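Local coordinates for cell wall surface anchor family protein (PDB 3PF2), which forms the repeating backbone subunit of a group B streptococcal pilus shaft, this chain being its calcium-binding C-terminal part with Ig-like domains, at residues K176-K188 and T247-A261. Sequence-based numbering, arbitrary orientation.
Sequences KPEVHTGGKRFVK and TFEIKGLAYAVDANA
The imidazole of His180 has Ala261 CA over one face, a CH-pi contact 3.8 Å from the ring centroid, while backbone oxygens of Tyr255, Ala256 and Ala259 lie at its edge. Its CD2 in turn sits over a face of the Tyr255 ring, toward the rim; the two planes meet obliquely at 49°, and the Tyr255 edge runs against the backbone of Thr181 and Gly182. Both imidazole nitrogens are used in plane: NE2 donates to Ala256 O at 2.9 Å, and ND1 gives Glu178 OE1 a nearly straight 2.7 Å bond on its syn lone pair. These two bonds fix the ring's rotation, and the carboxylate would probably polarise it. Tyr255 OH donates to Ala261 O, tying the loop back on itself.

Farther along, Phe186 CB rests over one face of the Phe248 ring; the two rings lie 19° from parallel but are displaced so far that little of one faces the other. Phe248 CG stands between its backbone N and carbonyl carbon (chi1 63°), which brings the ring back toward Phe186, against its CB. Leu270 and Ile314 pack against both phenylalanines. On the other face of the sheet, Arg185 NE makes a salt bridge to Glu249 OE2 at 3.0 Å, from above the carboxylate plane; a water links NH2 to the same oxygen, Arg185 NH1 hydrogen-bonds Ala309 O, and Glu249 OE1 hydrogen-bonds Tyr295 OH.

Gly182 O accepts from Gly252 N (2.7 Å) and Leu253 N (2.8 Å), from opposite faces of its plane. This is a G1 beta bulge in an antiparallel strand pair of the prealbumin-like, CNA B-type domain, whose first strand carries Lys188, covalently linked to Asn316 in a pilin isopeptide bond.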
loop_
_atom_site.group_PDB
_atom_site.type_symbol
_atom_site.label_atom_id
_atom_site.label_comp_id
_atom_site.label_asym_id
_atom_site.label_seq_id
_atom_site.Cartn_x
_atom_site.Cartn_y
_atom_site.Cartn_z
ATOM N N LYS A 176 -0.178 14.090 -3.247
ATOM C CA LYS A 176 0.374 12.748 -2.986
ATOM C C LYS A 176 -0.749 11.720 -2.826
ATOM O O LYS A 176 -1.735 11.977 -2.117
ATOM C CB LYS A 176 1.214 12.742 -1.709
ATOM C CG LYS A 176 2.417 13.700 -1.704
ATOM C CD LYS A 176 3.304 13.406 -0.480
ATOM C CE LYS A 176 4.360 14.499 -0.251
ATOM N NZ LYS A 176 5.345 14.055 0.797
ATOM N N PRO A 177 -0.623 10.557 -3.494
ATOM C CA PRO A 177 -1.541 9.442 -3.192
ATOM C C PRO A 177 -1.168 8.759 -1.884
ATOM O O PRO A 177 -0.072 8.974 -1.361
ATOM C CB PRO A 177 -1.332 8.493 -4.378
ATOM C CG PRO A 177 0.114 8.724 -4.786
ATOM C CD PRO A 177 0.368 10.210 -4.529
ATOM N N GLU A 178 -2.065 7.924 -1.342
ATOM C CA GLU A 178 -1.782 7.237 -0.075
ATOM C C GLU A 178 -2.478 5.894 0.005
ATOM O O GLU A 178 -3.512 5.674 -0.654
ATOM C CB GLU A 178 -2.191 8.089 1.144
ATOM C CG GLU A 178 -3.686 8.446 1.220
ATOM C CD GLU A 178 -4.577 7.333 1.778
ATOM O OE1 GLU A 178 -4.112 6.535 2.623
ATOM O OE2 GLU A 178 -5.769 7.259 1.381
ATOM N N VAL A 179 -1.900 5.014 0.814
ATOM C CA VAL A 179 -2.550 3.753 1.163
ATOM C C VAL A 179 -2.679 3.600 2.665
ATOM O O VAL A 179 -2.001 4.282 3.454
ATOM C CB VAL A 179 -1.817 2.524 0.569
ATOM C CG1 VAL A 179 -1.849 2.561 -0.945
ATOM C CG2 VAL A 179 -0.359 2.436 1.104
ATOM N N HIS A 180 -3.523 2.665 3.086
ATOM C CA HIS A 180 -3.726 2.466 4.523
ATOM C C HIS A 180 -4.141 1.036 4.774
ATOM O O HIS A 180 -4.711 0.393 3.885
ATOM C CB HIS A 180 -4.815 3.412 5.032
ATOM C CG HIS A 180 -5.942 3.568 4.064
ATOM N ND1 HIS A 180 -5.972 4.578 3.122
ATOM C CD2 HIS A 180 -7.039 2.805 3.839
ATOM C CE1 HIS A 180 -7.053 4.446 2.380
ATOM N NE2 HIS A 180 -7.710 3.367 2.778
ATOM N N THR A 181 -3.878 0.586 6.000
ATOM C CA THR A 181 -4.258 -0.741 6.485
ATOM C C THR A 181 -4.712 -0.565 7.930
ATOM O O THR A 181 -4.353 0.418 8.553
ATOM C CB THR A 181 -3.063 -1.741 6.366
ATOM O OG1 THR A 181 -3.532 -3.084 6.535
ATOM C CG2 THR A 181 -1.933 -1.456 7.361
ATOM N N GLY A 182 -5.496 -1.517 8.452
ATOM C CA GLY A 182 -6.096 -1.384 9.778
ATOM C C GLY A 182 -5.951 -2.613 10.653
ATOM O O GLY A 182 -5.319 -3.592 10.267
ATOM N N GLY A 183 -6.560 -2.565 11.833
ATOM C CA GLY A 183 -6.490 -3.667 12.783
ATOM C C GLY A 183 -7.686 -3.684 13.708
ATOM O O GLY A 183 -8.545 -2.796 13.652
ATOM N N LYS A 184 -7.749 -4.697 14.561
ATOM C CA LYS A 184 -8.831 -4.782 15.539
ATOM C C LYS A 184 -8.344 -5.436 16.817
ATOM O O LYS A 184 -7.479 -6.306 16.778
ATOM C CB LYS A 184 -10.025 -5.559 14.965
ATOM C CG LYS A 184 -11.252 -5.550 15.881
ATOM C CD LYS A 184 -11.983 -4.176 15.914
ATOM C CE LYS A 184 -13.145 -4.259 16.918
ATOM N NZ LYS A 184 -13.718 -2.917 17.196
ATOM N N ARG A 185 -8.907 -5.009 17.945
ATOM C CA ARG A 185 -8.588 -5.569 19.261
ATOM C C ARG A 185 -9.830 -6.266 19.797
ATOM O O ARG A 185 -10.942 -5.831 19.536
ATOM C CB ARG A 185 -8.164 -4.448 20.219
ATOM C CG ARG A 185 -6.903 -3.708 19.724
ATOM C CD ARG A 185 -6.438 -2.616 20.689
ATOM N NE ARG A 185 -5.835 -3.198 21.892
ATOM C CZ ARG A 185 -6.146 -2.863 23.140
ATOM N NH1 ARG A 185 -7.042 -1.916 23.398
ATOM N NH2 ARG A 185 -5.535 -3.468 24.153
ATOM N N PHE A 186 -9.617 -7.334 20.557
ATOM C CA PHE A 186 -10.694 -8.132 21.112
ATOM C C PHE A 186 -10.397 -8.509 22.556
ATOM O O PHE A 186 -9.240 -8.611 22.962
ATOM C CB PHE A 186 -10.817 -9.450 20.347
ATOM C CG PHE A 186 -11.066 -9.285 18.883
ATOM C CD1 PHE A 186 -12.355 -9.059 18.421
ATOM C CD2 PHE A 186 -10.013 -9.348 17.978
ATOM C CE1 PHE A 186 -12.610 -8.903 17.049
ATOM C CE2 PHE A 186 -10.244 -9.189 16.591
ATOM C CZ PHE A 186 -11.549 -8.968 16.132
ATOM N N VAL A 187 -11.459 -8.781 23.304
ATOM C CA VAL A 187 -11.322 -9.401 24.621
ATOM C C VAL A 187 -12.418 -10.452 24.803
ATOM O O VAL A 187 -13.605 -10.195 24.521
ATOM C CB VAL A 187 -11.285 -8.347 25.767
ATOM C CG1 VAL A 187 -12.561 -7.501 25.800
ATOM C CG2 VAL A 187 -11.022 -9.041 27.104
ATOM N N LYS A 188 -12.005 -11.651 25.225
ATOM C CA LYS A 188 -12.915 -12.780 25.396
ATOM C C LYS A 188 -13.344 -12.851 26.855
ATOM O O LYS A 188 -12.503 -12.854 27.743
ATOM C CB LYS A 188 -12.236 -14.089 24.987
ATOM C CG LYS A 188 -13.159 -15.328 25.011
ATOM C CD LYS A 188 -14.210 -15.269 23.903
ATOM C CE LYS A 188 -15.088 -16.522 23.862
ATOM N NZ LYS A 188 -15.962 -16.655 25.076
ATOM N N THR A 247 -7.291 -11.289 26.000
ATOM C CA THR A 247 -7.075 -10.411 24.837
ATOM C C THR A 247 -6.520 -11.130 23.616
ATOM O O THR A 247 -5.880 -12.179 23.722
ATOM C CB THR A 247 -6.137 -9.218 25.139
ATOM O OG1 THR A 247 -4.793 -9.692 25.276
ATOM C CG2 THR A 247 -6.583 -8.461 26.378
ATOM N N PHE A 248 -6.803 -10.552 22.452
ATOM C CA PHE A 248 -6.110 -10.879 21.224
ATOM C C PHE A 248 -6.365 -9.787 20.200
ATOM O O PHE A 248 -7.207 -8.914 20.424
ATOM C CB PHE A 248 -6.456 -12.282 20.695
ATOM C CG PHE A 248 -7.905 -12.484 20.313
ATOM C CD1 PHE A 248 -8.275 -12.488 18.966
ATOM C CD2 PHE A 248 -8.881 -12.739 21.274
ATOM C CE1 PHE A 248 -9.588 -12.724 18.582
ATOM C CE2 PHE A 248 -10.215 -12.966 20.906
ATOM C CZ PHE A 248 -10.566 -12.963 19.549
ATOM N N GLU A 249 -5.618 -9.833 19.103
ATOM C CA GLU A 249 -5.652 -8.768 18.095
ATOM C C GLU A 249 -5.372 -9.326 16.712
ATOM O O GLU A 249 -4.816 -10.415 16.573
ATOM C CB GLU A 249 -4.585 -7.705 18.405
ATOM C CG GLU A 249 -4.735 -7.007 19.759
ATOM C CD GLU A 249 -3.667 -5.973 20.005
ATOM O OE1 GLU A 249 -2.696 -5.905 19.210
ATOM O OE2 GLU A 249 -3.811 -5.225 20.998
ATOM N N ILE A 250 -5.769 -8.579 15.680
ATOM C CA ILE A 250 -5.298 -8.848 14.326
ATOM C C ILE A 250 -4.817 -7.515 13.758
ATOM O O ILE A 250 -5.508 -6.497 13.879
ATOM C CB ILE A 250 -6.387 -9.526 13.439
ATOM C CG1 ILE A 250 -5.852 -9.843 12.032
ATOM C CG2 ILE A 250 -7.647 -8.655 13.344
ATOM C CD1 ILE A 250 -4.774 -10.929 11.998
ATOM N N LYS A 251 -3.635 -7.525 13.149
ATOM C CA LYS A 251 -3.040 -6.304 12.607
ATOM C C LYS A 251 -2.823 -6.428 11.109
ATOM O O LYS A 251 -2.281 -7.427 10.625
ATOM C CB LYS A 251 -1.707 -5.977 13.300
ATOM C CG LYS A 251 -1.814 -5.851 14.820
ATOM C CD LYS A 251 -0.513 -5.394 15.465
ATOM C CE LYS A 251 -0.302 -3.901 15.261
ATOM N NZ LYS A 251 0.746 -3.323 16.168
ATOM N N GLY A 252 -3.272 -5.419 10.376
ATOM C CA GLY A 252 -2.943 -5.330 8.962
ATOM C C GLY A 252 -3.995 -5.822 7.991
ATOM O O GLY A 252 -3.664 -6.386 6.953
ATOM N N LEU A 253 -5.270 -5.635 8.323
ATOM C CA LEU A 253 -6.335 -5.923 7.371
ATOM C C LEU A 253 -6.835 -4.684 6.634
ATOM O O LEU A 253 -6.976 -3.609 7.224
ATOM C CB LEU A 253 -7.529 -6.587 8.065
ATOM C CG LEU A 253 -7.218 -7.866 8.835
ATOM C CD1 LEU A 253 -8.479 -8.259 9.617
ATOM C CD2 LEU A 253 -6.742 -9.010 7.917
ATOM N N ALA A 254 -7.165 -4.865 5.356
ATOM C CA ALA A 254 -7.675 -3.766 4.533
ATOM C C ALA A 254 -8.951 -3.160 5.100
ATOM O O ALA A 254 -9.796 -3.871 5.626
ATOM C CB ALA A 254 -7.938 -4.250 3.103
ATOM N N TYR A 255 -9.090 -1.847 4.971
ATOM C CA TYR A 255 -10.385 -1.183 5.159
ATOM C C TYR A 255 -10.334 0.000 4.194
ATOM O O TYR A 255 -9.257 0.315 3.658
ATOM C CB TYR A 255 -10.592 -0.730 6.625
ATOM C CG TYR A 255 -9.779 0.499 6.964
ATOM C CD1 TYR A 255 -10.372 1.766 6.996
ATOM C CD2 TYR A 255 -8.402 0.402 7.170
ATOM C CE1 TYR A 255 -9.614 2.911 7.246
ATOM C CE2 TYR A 255 -7.633 1.532 7.433
ATOM C CZ TYR A 255 -8.251 2.785 7.464
ATOM O OH TYR A 255 -7.477 3.887 7.716
ATOM N N ALA A 256 -11.467 0.655 3.963
ATOM C CA ALA A 256 -11.515 1.798 3.038
ATOM C C ALA A 256 -10.780 1.473 1.725
ATOM O O ALA A 256 -9.891 2.207 1.277
ATOM C CB ALA A 256 -10.948 3.063 3.715
ATOM N N VAL A 257 -11.167 0.346 1.128
ATOM C CA VAL A 257 -10.498 -0.237 -0.020
ATOM C C VAL A 257 -10.337 0.758 -1.185
ATOM O O VAL A 257 -9.247 0.856 -1.779
ATOM C CB VAL A 257 -11.251 -1.524 -0.477
ATOM C CG1 VAL A 257 -10.732 -2.050 -1.804
ATOM C CG2 VAL A 257 -11.128 -2.607 0.624
ATOM N N ASP A 258 -11.416 1.490 -1.487
ATOM C CA ASP A 258 -11.413 2.514 -2.535
ATOM C C ASP A 258 -11.801 3.887 -1.974
ATOM O O ASP A 258 -12.679 4.581 -2.510
ATOM C CB ASP A 258 -12.374 2.100 -3.652
ATOM C CG ASP A 258 -11.868 0.922 -4.433
ATOM O OD1 ASP A 258 -10.717 1.001 -4.914
ATOM O OD2 ASP A 258 -12.604 -0.085 -4.562
ATOM N N ALA A 259 -11.144 4.275 -0.891
ATOM C CA ALA A 259 -11.442 5.533 -0.222
ATOM C C ALA A 259 -10.206 5.983 0.539
ATOM O O ALA A 259 -9.195 5.267 0.582
ATOM C CB ALA A 259 -12.646 5.369 0.728
ATOM N N ASN A 260 -10.276 7.178 1.122
ATOM C CA ASN A 260 -9.138 7.680 1.897
ATOM C C ASN A 260 -9.046 7.000 3.258
ATOM O O ASN A 260 -9.844 6.102 3.557
ATOM C CB ASN A 260 -9.142 9.215 1.985
ATOM C CG ASN A 260 -10.277 9.765 2.821
ATOM O OD1 ASN A 260 -10.868 9.076 3.653
ATOM N ND2 ASN A 260 -10.571 11.045 2.617
ATOM N N ALA A 261 -8.057 7.387 4.059
ATOM C CA ALA A 261 -7.772 6.702 5.321
ATOM C C ALA A 261 -8.890 6.854 6.370
ATOM O O ALA A 261 -8.926 6.094 7.339
ATOM C CB ALA A 261 -6.412 7.151 5.889
HETATM O O HOH W 1 -4.870 -6.229 23.356
#